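PDB 3Q2K: oxidoreductase from Bordetella pertussis, which probably acts as an NAD-dependent dehydrogenase on a UDP-linked sugar acid in the biosynthetic pathway to 2,3-diacetamido-2,3-dideoxy-D-mannuronic acid. Local coordinates for residues S42-G47 and F319-Y324; A50-R55 and N327-L332; D86-G91 and I110-A115; L96-P101 and P106-E111. All coordinates share one frame; numbering follows the deposited sequence.

Contact 1. Residues S42-G47 and F319-Y324; sequences SKNHIG and FGHPLY. With NAI (1,4-dihydronicotinamide adenine dinucleotide), chain U.
His321 meets both Asn44 and His45 beside the nicotinamide end of the bound NADH. The pair of residues lies on helix 42-50, which follows the first strand of the NAD-binding Rossmann fold, while His321 lies near the beginning of the much later helix 321-333; the contact thus illustrates how a dinucleotide-binding domain is closed by a distant part of the chain. The imidazole of His321 presents different atoms to each neighbour. Its ND1 lies 3.5 Å from CB of Asn44; this nitrogen is buried here and has no polar partner in the model, and the amide of Asn44 is instead engaged by Ile41 O through ND2. On its other flank, CD2 of His321 stands over one face of the His45 ring, 3.6 Å from His45 CE1. The result is a T-shaped stack, edge of His321 to face of His45, with planes at 60°. Both rings also send NE2 to OE1 of Glu122, so this carboxylate oxygen ties the two histidines together, and Tyr325 OH holds His45 through ND1. With chi1 of His321 at -61°, CG lies beside the backbone N and the ring reaches toward helix 42-50 and the cofactor. At the ligand, NE2 of His321 comes within 3.6 Å of the carboxamide nitrogen N7N of NADH.

Contact 2. Residues A50-R55 and N327-L332; sequences AQHGDR and NVINCL
The turn that links helix 42-50 to strand 56-62 of the Rossmann fold is met by helix 321-333, and at this seam His52 and Arg55 close around the side chain of Ile329. The isoleucine divides its two branches between them. Its CD1 methyl, at the end of a fully extended arm (chi2 180°), reaches His52 and lies 3.5 Å from CB of that residue, nearly as close to the start of the imidazole ring. Its CG2 methyl instead sits over the centre of one face of the Arg55 guanidinium, 3.7 Å from CZ. The arginine arrives there through a bend at chi3 (-57°), which folds the head group back over the methyl. Around the rim of the same guanidinium the partners are polar. NH2 donates to OD1 of Asn330 at 2.9 Å, in the guanidinium plane and close to the line of the C=O bond, with an N-H...O angle of 159°. NH1 donates to ND1 of His52 at 3.3 Å, again near the guanidinium plane though tilted from that of the imidazole, and it also forms a salt bridge with Asp326 OD1. The planar cation is therefore gripped in two ways, by apolar carbon over one face and by acceptors at its edge. Because ND1 of His52 accepts this bond and NE2 is hydrogen-bonded to Pro322 O, the ring is probably neutral with its proton on NE2, while Asp326 would be expected to balance much of the arginine's charge.

Contact 3. Residues D86-G91 and I110-A115; sequences DMLAQG and IEVAQA
Between segments 86-91 and 110-115 the closest CA atoms are those of Leu88 and Ala115, 6.9 Å apart, the alanine being the first residue after its helix to leave helical geometry. The parent helices, 84-90 and 105-114, both belong to the Rossmann fold and lean on the same strand of its parallel sheet, 95-98, through Leu96, so the contact is a simple case of two neighbouring helices layered side by side on a sheet. Leu88 alone contributes from 86-91, with its CB directed at the other segment. Its two methyls part company. CD1 runs against the aliphatic stem of Glu111, 3.6 Å from that residue's CG; the glutamate has CG anti to its backbone N (chi1 179°) and stays extended beyond it, which lays its methylenes beside the leucine. CD2 meets CG2 of Val112 at 4.2 Å, the two side chains meeting at about a right angle. Met87 and Val112 join Leu88 in packing on Leu96, while Ile110 and Ala113 face helix 129-142. At the end of the helix, CB of Ala115 points at the same leucine and stops 4.2 Å from its CD2.

Contact 4. Residues L96-P101 and P106-E111; sequences LVLATP and PWQAIE. With NAI (1,4-dihydronicotinamide adenine dinucleotide), chain U.
In the adenine pocket of the bound NADH, the side chains of Thr100 and Gln108 meet head-on, each also touching the base. NE2 of Gln108 donates to OG1 of Thr100 in a weak bond, its N-H...O angle only 126°; the modelled length of 2.6 Å is doubtful. The threonine hydroxyl sits between its backbone N and carbonyl carbon (chi1 44°), which leaves CG2 to lie against the adenine, 3.4 Å from N3A. OE1 of Gln108 comes 3.4 Å from N1A of the same base. The glutamine gets this far because its side chain is extended beyond CG. The setting is a beta-alpha-beta unit of the Rossmann fold: strand 95-98 ends, the chain turns past the cofactor, and helix 105-114 runs back toward strand 118-121. Next to the polar pair, Leu98 seals strand to helix, with CD1 lying 3.8 Å from CB of Ala109 and CD2 3.9 Å from NE2 of Gln108. His105 NE2 bonds to Thr100 O, and Trp107 makes a cation-pi contact with Lys137 of the second subunit. Further along the cofactor, the carbonyl oxygen of Thr100 lies 3.2 Å from C3D of the nicotinamide ribose.

How the contacts relate
Contacts 1 and 4 are buried and flank the cofactor, one at its nicotinamide end and the other at its adenine and along to the nicotinamide ribose; contacts 2 and 3 are only partly buried. Contacts 1 and 2 share helix 321-333 and join it to the first Rossmann helix and the turn beyond, a link continued by His52 NE2 bonding to Pro322 O. Contacts 3 and 4 share helix 105-114 and touch through Leu96. Their chemistry follows their place: aromatic stacking in contact 1, a guanidinium held by acceptors in contact 2, apolar branches in contact 3, and in contact 4 a weak amide-hydroxyl bond beside apolar contacts.

Contact 1. Residues S42-G47 and F319-Y324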
# COMPACT_ATOMS: atom_id res chain seq x y z
N SER C 42 -23.48 12.71 37.33
CA SER C 42 -24.66 13.57 37.37
C SER C 42 -24.57 14.55 38.54
O SER C 42 -24.99 15.71 38.45
CB SER C 42 -25.95 12.75 37.43
OG SER C 42 -25.97 11.83 38.51
N LYS C 43 -23.97 14.07 39.62
CA LYS C 43 -23.74 14.87 40.82
C LYS C 43 -22.93 16.15 40.63
O LYS C 43 -23.12 17.11 41.38
CB LYS C 43 -23.14 13.99 41.91
CG LYS C 43 -24.27 13.39 42.74
CD LYS C 43 -23.94 11.99 43.23
CE LYS C 43 -25.22 11.31 43.70
NZ LYS C 43 -24.96 9.99 44.34
N ASN C 44 -22.05 16.19 39.64
CA ASN C 44 -21.34 17.44 39.40
C ASN C 44 -22.22 18.38 38.59
O ASN C 44 -22.05 19.60 38.64
CB ASN C 44 -20.04 17.24 38.63
CG ASN C 44 -19.24 16.08 39.18
OD1 ASN C 44 -18.06 16.24 39.52
ND2 ASN C 44 -19.88 14.93 39.31
N HIS C 45 -23.13 17.80 37.81
CA HIS C 45 -23.97 18.65 36.98
C HIS C 45 -24.96 19.29 37.95
O HIS C 45 -24.96 20.52 38.09
CB HIS C 45 -24.68 17.86 35.89
CG HIS C 45 -23.76 17.49 34.77
ND1 HIS C 45 -23.49 18.36 33.73
CD2 HIS C 45 -23.00 16.39 34.55
CE1 HIS C 45 -22.62 17.80 32.91
NE2 HIS C 45 -22.32 16.60 33.38
N ILE C 46 -25.76 18.45 38.59
CA ILE C 46 -26.72 18.89 39.61
C ILE C 46 -26.09 19.97 40.50
O ILE C 46 -26.66 21.04 40.70
CB ILE C 46 -27.10 17.74 40.55
CG1 ILE C 46 -27.99 16.71 39.86
CG2 ILE C 46 -27.85 18.25 41.78
CD1 ILE C 46 -27.98 15.43 40.68
N GLY C 47 -24.91 19.72 41.05
CA GLY C 47 -24.25 20.75 41.83
C GLY C 47 -23.67 21.95 41.11
O GLY C 47 -23.45 23.01 41.70
N PHE C 319 -13.98 18.97 40.37
CA PHE C 319 -15.19 19.77 40.37
C PHE C 319 -15.08 20.86 39.30
O PHE C 319 -15.16 22.05 39.61
CB PHE C 319 -15.41 20.48 41.71
CG PHE C 319 -15.37 19.60 42.94
CD1 PHE C 319 -16.48 18.88 43.34
CD2 PHE C 319 -14.24 19.56 43.74
CE1 PHE C 319 -16.44 18.09 44.49
CE2 PHE C 319 -14.18 18.79 44.90
CZ PHE C 319 -15.30 18.05 45.28
N GLY C 320 -14.86 20.46 38.05
CA GLY C 320 -14.65 21.46 37.01
C GLY C 320 -15.91 22.01 36.38
O GLY C 320 -15.92 23.07 35.74
N HIS C 321 -17.00 21.27 36.53
CA HIS C 321 -18.19 21.69 35.81
C HIS C 321 -18.71 23.09 36.17
O HIS C 321 -19.25 23.75 35.29
CB HIS C 321 -19.30 20.64 35.91
CG HIS C 321 -18.94 19.32 35.32
ND1 HIS C 321 -18.11 18.42 35.96
CD2 HIS C 321 -19.34 18.70 34.18
CE1 HIS C 321 -18.02 17.32 35.24
NE2 HIS C 321 -18.72 17.48 34.14
N PRO C 322 -18.56 23.54 37.43
CA PRO C 322 -19.17 24.82 37.80
C PRO C 322 -18.72 25.92 36.84
O PRO C 322 -19.52 26.75 36.39
CB PRO C 322 -18.68 25.08 39.23
CG PRO C 322 -17.71 23.97 39.53
CD PRO C 322 -18.06 22.83 38.62
N LEU C 323 -17.43 25.92 36.53
CA LEU C 323 -16.86 26.86 35.57
C LEU C 323 -17.37 26.70 34.14
O LEU C 323 -17.60 27.70 33.44
CB LEU C 323 -15.35 26.66 35.56
CG LEU C 323 -14.74 27.42 36.73
CD1 LEU C 323 -13.38 26.83 37.09
CD2 LEU C 323 -14.71 28.88 36.29
N TYR C 324 -17.51 25.47 33.67
CA TYR C 324 -18.04 25.28 32.33
C TYR C 324 -19.44 25.87 32.21
O TYR C 324 -19.83 26.38 31.16
CB TYR C 324 -18.08 23.79 31.95
CG TYR C 324 -18.60 23.51 30.55
CD1 TYR C 324 -19.95 23.28 30.33
CD2 TYR C 324 -17.75 23.49 29.45
CE1 TYR C 324 -20.44 23.01 29.06
CE2 TYR C 324 -18.23 23.24 28.17
CZ TYR C 324 -19.58 23.02 27.98
OH TYR C 324 -20.09 22.74 26.73
PA NAI U . -22.79 6.05 34.52
O1A NAI U . -23.00 4.60 34.35
O2A NAI U . -22.43 6.30 36.07
O5B NAI U . -24.12 6.96 34.52
C5B NAI U . -25.06 6.33 33.66
C4B NAI U . -26.51 6.76 33.85
O4B NAI U . -27.16 6.85 32.57
C3B NAI U . -27.03 5.53 34.62
O3B NAI U . -27.75 6.02 35.75
C2B NAI U . -27.82 4.81 33.50
O2B NAI U . -28.97 4.11 33.99
C1B NAI U . -28.35 6.07 32.76
N9A NAI U . -28.89 5.64 31.48
C8A NAI U . -28.51 4.57 30.72
N7A NAI U . -29.25 4.58 29.65
C5A NAI U . -30.13 5.61 29.63
C6A NAI U . -31.12 6.09 28.76
N6A NAI U . -31.39 5.49 27.55
N1A NAI U . -31.77 7.20 29.13
C2A NAI U . -31.50 7.83 30.26
N3A NAI U . -30.58 7.40 31.10
C4A NAI U . -29.87 6.32 30.82
O3 NAI U . -21.41 6.52 33.85
PN NAI U . -21.07 8.09 33.94
O1N NAI U . -19.65 8.04 34.53
O2N NAI U . -21.84 9.06 34.85
O5D NAI U . -20.89 8.56 32.40
C5D NAI U . -21.14 9.96 32.36
C4D NAI U . -21.13 10.46 30.91
O4D NAI U . -20.40 11.69 31.14
C3D NAI U . -20.26 9.61 29.97
O3D NAI U . -20.18 10.13 28.64
C2D NAI U . -18.88 9.89 30.59
O2D NAI U . -17.92 9.81 29.53
C1D NAI U . -19.02 11.41 30.85
N1N NAI U . -18.24 11.87 32.00
C2N NAI U . -17.63 13.03 31.87
C3N NAI U . -16.89 13.50 32.95
C7N NAI U . -16.17 14.78 32.82
O7N NAI U . -15.23 15.01 33.55
N7N NAI U . -16.59 15.65 31.88
C4N NAI U . -16.79 12.74 34.11
C5N NAI U . -17.45 11.52 34.15
C6N NAI U . -18.20 11.11 33.07

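Contact 2. Residues A50-R55 and N327-L332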
# COMPACT_ATOMS: atom_id res chain seq x y z
N ALA C 50 -26.84 24.10 40.46
CA ALA C 50 -27.24 24.65 41.75
C ALA C 50 -26.27 25.75 42.16
O ALA C 50 -26.62 26.67 42.89
CB ALA C 50 -27.28 23.55 42.80
N GLN C 51 -25.04 25.68 41.67
CA GLN C 51 -24.09 26.75 41.99
C GLN C 51 -24.44 28.00 41.18
O GLN C 51 -23.83 29.05 41.38
CB GLN C 51 -22.67 26.26 41.72
CG GLN C 51 -21.69 26.67 42.80
CD GLN C 51 -20.79 25.52 43.20
OE1 GLN C 51 -19.60 25.55 42.90
NE2 GLN C 51 -21.34 24.50 43.85
N HIS C 52 -25.42 27.93 40.30
CA HIS C 52 -25.89 29.12 39.60
C HIS C 52 -27.38 29.31 39.80
O HIS C 52 -28.06 29.83 38.91
CB HIS C 52 -25.59 29.03 38.10
CG HIS C 52 -24.13 28.98 37.78
ND1 HIS C 52 -23.42 30.08 37.37
CD2 HIS C 52 -23.24 27.96 37.82
CE1 HIS C 52 -22.15 29.75 37.18
NE2 HIS C 52 -22.02 28.46 37.45
N GLY C 53 -27.87 28.89 40.97
CA GLY C 53 -29.28 28.93 41.34
C GLY C 53 -30.03 30.19 40.92
O GLY C 53 -31.25 30.15 40.73
N ASP C 54 -29.31 31.29 40.75
CA ASP C 54 -29.92 32.56 40.36
C ASP C 54 -30.16 32.71 38.86
O ASP C 54 -31.07 33.42 38.42
CB ASP C 54 -29.07 33.72 40.88
CG ASP C 54 -27.77 33.25 41.50
OD1 ASP C 54 -26.95 34.12 41.85
OD2 ASP C 54 -27.60 32.02 41.61
N ARG C 55 -29.37 32.02 38.05
CA ARG C 55 -29.57 32.11 36.61
C ARG C 55 -30.18 30.86 35.99
O ARG C 55 -30.71 30.85 34.88
CB ARG C 55 -28.28 32.59 35.94
CG ARG C 55 -27.92 33.98 36.44
CD ARG C 55 -26.72 34.56 35.71
NE ARG C 55 -25.62 33.61 35.88
CZ ARG C 55 -24.63 33.47 35.00
NH1 ARG C 55 -23.69 32.56 35.22
NH2 ARG C 55 -24.61 34.24 33.92
N ASN C 327 -20.28 29.62 31.17
CA ASN C 327 -20.28 29.91 29.74
C ASN C 327 -21.56 29.48 29.04
O ASN C 327 -22.12 30.22 28.22
CB ASN C 327 -19.03 29.28 29.12
CG ASN C 327 -19.09 29.20 27.61
OD1 ASN C 327 -19.10 28.12 27.02
ND2 ASN C 327 -19.17 30.36 26.97
N VAL C 328 -22.05 28.28 29.34
CA VAL C 328 -23.32 27.82 28.79
C VAL C 328 -24.47 28.78 29.10
O VAL C 328 -25.23 29.19 28.23
CB VAL C 328 -23.66 26.45 29.42
CG1 VAL C 328 -25.02 25.96 28.96
CG2 VAL C 328 -22.59 25.43 29.05
N ILE C 329 -24.57 29.15 30.37
CA ILE C 329 -25.62 30.06 30.83
C ILE C 329 -25.51 31.41 30.13
O ILE C 329 -26.51 31.90 29.59
CB ILE C 329 -25.55 30.23 32.36
CG1 ILE C 329 -25.80 28.91 33.10
CG2 ILE C 329 -26.58 31.27 32.81
CD1 ILE C 329 -25.73 29.06 34.62
N ASN C 330 -24.32 32.01 30.12
CA ASN C 330 -24.04 33.19 29.31
C ASN C 330 -24.51 33.04 27.87
O ASN C 330 -25.33 33.82 27.41
CB ASN C 330 -22.56 33.60 29.30
CG ASN C 330 -22.07 33.99 30.67
OD1 ASN C 330 -22.87 34.31 31.55
ND2 ASN C 330 -20.76 33.96 30.87
N CYS C 331 -24.01 32.01 27.18
CA CYS C 331 -24.41 31.79 25.80
C CYS C 331 -25.93 31.70 25.67
O CYS C 331 -26.55 32.25 24.77
CB CYS C 331 -23.72 30.54 25.24
SG CYS C 331 -24.52 30.08 23.69
N LEU C 332 -26.56 30.97 26.59
CA LEU C 332 -28.01 30.85 26.49
C LEU C 332 -28.72 32.16 26.81
O LEU C 332 -29.85 32.39 26.36
CB LEU C 332 -28.49 29.79 27.47
CG LEU C 332 -28.12 28.42 26.91
CD1 LEU C 332 -28.68 27.46 27.94
CD2 LEU C 332 -28.72 28.25 25.53

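Contact 3. Residues D86-G91 and I110-A115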
# COMPACT_ATOMS: atom_id res chain seq x y z
N ASP C 86 -40.65 10.61 27.15
CA ASP C 86 -41.66 11.14 28.07
C ASP C 86 -41.23 12.52 28.53
O ASP C 86 -42.03 13.47 28.54
CB ASP C 86 -41.84 10.23 29.28
CG ASP C 86 -42.22 8.81 28.89
OD1 ASP C 86 -42.62 8.64 27.72
OD2 ASP C 86 -42.09 7.89 29.72
N MET C 87 -39.95 12.62 28.88
CA MET C 87 -39.46 13.85 29.49
C MET C 87 -39.61 14.97 28.46
O MET C 87 -39.88 16.12 28.78
CB MET C 87 -37.99 13.69 29.88
CG MET C 87 -37.34 15.03 30.19
SD MET C 87 -35.73 14.62 30.88
CE MET C 87 -35.27 16.10 31.79
N LEU C 88 -39.48 14.60 27.19
CA LEU C 88 -39.56 15.60 26.14
C LEU C 88 -41.03 15.83 25.80
O LEU C 88 -41.41 16.94 25.45
CB LEU C 88 -38.83 15.10 24.89
CG LEU C 88 -37.30 15.10 25.00
CD1 LEU C 88 -36.75 14.31 23.84
CD2 LEU C 88 -36.66 16.48 24.98
N ALA C 89 -41.85 14.79 25.86
CA ALA C 89 -43.28 15.01 25.65
C ALA C 89 -43.89 15.87 26.76
O ALA C 89 -44.59 16.84 26.50
CB ALA C 89 -44.04 13.71 25.50
N GLN C 90 -43.57 15.58 28.02
CA GLN C 90 -44.28 16.28 29.08
C GLN C 90 -43.45 17.39 29.71
O GLN C 90 -43.99 18.28 30.37
CB GLN C 90 -44.74 15.22 30.08
CG GLN C 90 -45.65 14.24 29.35
CD GLN C 90 -46.05 13.02 30.14
OE1 GLN C 90 -45.23 12.13 30.39
NE2 GLN C 90 -47.32 12.94 30.51
N GLY C 91 -42.14 17.39 29.50
CA GLY C 91 -41.31 18.39 30.18
C GLY C 91 -41.22 19.71 29.44
O GLY C 91 -41.58 19.79 28.26
N ILE C 110 -30.12 14.11 19.00
CA ILE C 110 -30.93 14.30 17.80
C ILE C 110 -32.42 14.36 18.18
O ILE C 110 -33.13 15.28 17.78
CB ILE C 110 -30.60 13.20 16.77
CG1 ILE C 110 -29.17 13.32 16.24
CG2 ILE C 110 -31.64 13.06 15.65
CD1 ILE C 110 -28.98 12.39 15.07
N GLU C 111 -32.92 13.46 19.03
CA GLU C 111 -34.29 13.58 19.53
C GLU C 111 -34.56 14.84 20.37
O GLU C 111 -35.59 15.51 20.25
CB GLU C 111 -34.60 12.32 20.33
CG GLU C 111 -35.99 12.23 20.96
CD GLU C 111 -36.14 10.97 21.81
OE1 GLU C 111 -37.24 10.62 22.29
OE2 GLU C 111 -35.12 10.29 22.03
N VAL C 112 -33.60 15.23 21.19
CA VAL C 112 -33.77 16.48 21.92
C VAL C 112 -33.92 17.58 20.88
O VAL C 112 -34.79 18.44 20.95
CB VAL C 112 -32.60 16.83 22.85
CG1 VAL C 112 -32.65 18.29 23.27
CG2 VAL C 112 -32.64 15.94 24.09
N ALA C 113 -33.05 17.57 19.88
CA ALA C 113 -33.12 18.71 18.99
C ALA C 113 -34.41 18.70 18.18
O ALA C 113 -34.96 19.76 17.89
CB ALA C 113 -31.91 18.78 18.09
N GLN C 114 -34.88 17.52 17.75
CA GLN C 114 -36.15 17.47 17.05
C GLN C 114 -37.35 17.96 17.86
O GLN C 114 -38.42 18.26 17.32
CB GLN C 114 -36.39 16.04 16.57
CG GLN C 114 -35.31 15.57 15.61
CD GLN C 114 -35.55 14.17 15.10
OE1 GLN C 114 -36.16 13.36 15.80
NE2 GLN C 114 -35.09 13.87 13.89
N ALA C 115 -37.21 17.97 19.19
CA ALA C 115 -38.23 18.54 20.07
C ALA C 115 -37.90 19.97 20.44
O ALA C 115 -38.52 20.59 21.31
CB ALA C 115 -38.35 17.69 21.32

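Contact 4. Residues L96-P101 and P106-E111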
# COMPACT_ATOMS: atom_id res chain seq x y z
N LEU C 96 -31.33 20.21 27.50
CA LEU C 96 -31.09 18.93 28.15
C LEU C 96 -29.62 18.55 28.26
O LEU C 96 -28.83 18.67 27.32
CB LEU C 96 -31.90 17.86 27.41
CG LEU C 96 -33.32 18.20 27.86
CD1 LEU C 96 -34.30 17.84 26.77
CD2 LEU C 96 -33.57 17.39 29.11
N VAL C 97 -29.26 18.10 29.46
CA VAL C 97 -27.88 17.72 29.71
C VAL C 97 -27.74 16.22 29.53
O VAL C 97 -28.52 15.45 30.10
CB VAL C 97 -27.45 18.10 31.14
CG1 VAL C 97 -26.10 17.44 31.39
CG2 VAL C 97 -27.36 19.61 31.29
N LEU C 98 -26.77 15.80 28.73
CA LEU C 98 -26.66 14.38 28.39
C LEU C 98 -25.50 13.73 29.15
O LEU C 98 -24.33 14.04 28.93
CB LEU C 98 -26.62 14.17 26.87
CG LEU C 98 -27.67 14.87 26.00
CD1 LEU C 98 -27.42 14.72 24.49
CD2 LEU C 98 -29.03 14.31 26.36
N ALA C 99 -25.88 12.89 30.10
CA ALA C 99 -24.95 12.42 31.13
C ALA C 99 -25.00 10.90 31.07
O ALA C 99 -24.73 10.21 32.05
CB ALA C 99 -25.34 12.92 32.50
N THR C 100 -25.42 10.41 29.91
CA THR C 100 -25.55 8.98 29.67
C THR C 100 -24.26 8.37 29.13
O THR C 100 -23.27 9.07 28.90
CB THR C 100 -26.69 8.77 28.67
OG1 THR C 100 -26.57 9.73 27.61
CG2 THR C 100 -28.03 8.94 29.39
N PRO C 101 -24.27 7.04 28.95
CA PRO C 101 -23.18 6.37 28.27
C PRO C 101 -22.93 7.13 26.96
O PRO C 101 -23.88 7.56 26.32
CB PRO C 101 -23.73 4.96 28.06
CG PRO C 101 -24.79 4.75 29.11
CD PRO C 101 -25.39 6.12 29.25
N PRO C 106 -25.32 10.93 20.76
CA PRO C 106 -25.72 11.38 19.43
C PRO C 106 -27.23 11.25 19.23
O PRO C 106 -27.94 12.12 18.71
CB PRO C 106 -25.02 10.37 18.51
CG PRO C 106 -23.88 9.81 19.31
CD PRO C 106 -24.28 9.88 20.74
N TRP C 107 -27.72 10.08 19.59
CA TRP C 107 -29.11 9.75 19.32
C TRP C 107 -29.99 10.55 20.28
O TRP C 107 -31.00 11.10 19.86
CB TRP C 107 -29.31 8.24 19.46
CG TRP C 107 -28.36 7.52 18.55
CD1 TRP C 107 -27.25 6.81 18.90
CD2 TRP C 107 -28.43 7.49 17.11
NE1 TRP C 107 -26.64 6.32 17.77
CE2 TRP C 107 -27.34 6.72 16.66
CE3 TRP C 107 -29.31 8.01 16.17
CZ2 TRP C 107 -27.13 6.45 15.30
CZ3 TRP C 107 -29.10 7.76 14.82
CH2 TRP C 107 -28.01 6.99 14.40
N GLN C 108 -29.57 10.69 21.53
CA GLN C 108 -30.34 11.53 22.44
C GLN C 108 -30.28 12.97 21.94
O GLN C 108 -31.29 13.68 21.95
CB GLN C 108 -29.83 11.36 23.88
CG GLN C 108 -30.24 10.00 24.39
CD GLN C 108 -29.79 9.75 25.81
OE1 GLN C 108 -30.39 8.94 26.53
NE2 GLN C 108 -28.72 10.40 26.22
N ALA C 109 -29.13 13.42 21.46
CA ALA C 109 -29.06 14.83 21.08
C ALA C 109 -29.97 15.08 19.88
O ALA C 109 -30.52 16.17 19.76
CB ALA C 109 -27.67 15.29 20.77
N ILE C 110 -30.12 14.11 19.00
CA ILE C 110 -30.93 14.30 17.80
C ILE C 110 -32.42 14.36 18.18
O ILE C 110 -33.13 15.28 17.78
CB ILE C 110 -30.60 13.20 16.77
CG1 ILE C 110 -29.17 13.32 16.24
CG2 ILE C 110 -31.64 13.06 15.65
CD1 ILE C 110 -28.98 12.39 15.07
N GLU C 111 -32.92 13.46 19.03
CA GLU C 111 -34.29 13.58 19.53
C GLU C 111 -34.56 14.84 20.37
O GLU C 111 -35.59 15.51 20.25
CB GLU C 111 -34.60 12.32 20.33
CG GLU C 111 -35.99 12.23 20.96
CD GLU C 111 -36.14 10.97 21.81
OE1 GLU C 111 -37.24 10.62 22.29
OE2 GLU C 111 -35.12 10.29 22.03
PA NAI U . -22.79 6.05 34.52
O1A NAI U . -23.00 4.60 34.35
O2A NAI U . -22.43 6.30 36.07
O5B NAI U . -24.12 6.96 34.52
C5B NAI U . -25.06 6.33 33.66
C4B NAI U . -26.51 6.76 33.85
O4B NAI U . -27.16 6.85 32.57
C3B NAI U . -27.03 5.53 34.62
O3B NAI U . -27.75 6.02 35.75
C2B NAI U . -27.82 4.81 33.50
O2B NAI U . -28.97 4.11 33.99
C1B NAI U . -28.35 6.07 32.76
N9A NAI U . -28.89 5.64 31.48
C8A NAI U . -28.51 4.57 30.72
N7A NAI U . -29.25 4.58 29.65
C5A NAI U . -30.13 5.61 29.63
C6A NAI U . -31.12 6.09 28.76
N6A NAI U . -31.39 5.49 27.55
N1A NAI U . -31.77 7.20 29.13
C2A NAI U . -31.50 7.83 30.26
N3A NAI U . -30.58 7.40 31.10
C4A NAI U . -29.87 6.32 30.82
O3 NAI U . -21.41 6.52 33.85
PN NAI U . -21.07 8.09 33.94
O1N NAI U . -19.65 8.04 34.53
O2N NAI U . -21.84 9.06 34.85
O5D NAI U . -20.89 8.56 32.40
C5D NAI U . -21.14 9.96 32.36
C4D NAI U . -21.13 10.46 30.91
O4D NAI U . -20.40 11.69 31.14
C3D NAI U . -20.26 9.61 29.97
O3D NAI U . -20.18 10.13 28.64
C2D NAI U . -18.88 9.89 30.59
O2D NAI U . -17.92 9.81 29.53
C1D NAI U . -19.02 11.41 30.85
N1N NAI U . -18.24 11.87 32.00
C2N NAI U . -17.63 13.03 31.87
C3N NAI U . -16.89 13.50 32.95
C7N NAI U . -16.17 14.78 32.82
O7N NAI U . -15.23 15.01 33.55
N7N NAI U . -16.59 15.65 31.88
C4N NAI U . -16.79 12.74 34.11
C5N NAI U . -17.45 11.52 34.15
C6N NAI U . -18.20 11.11 33.07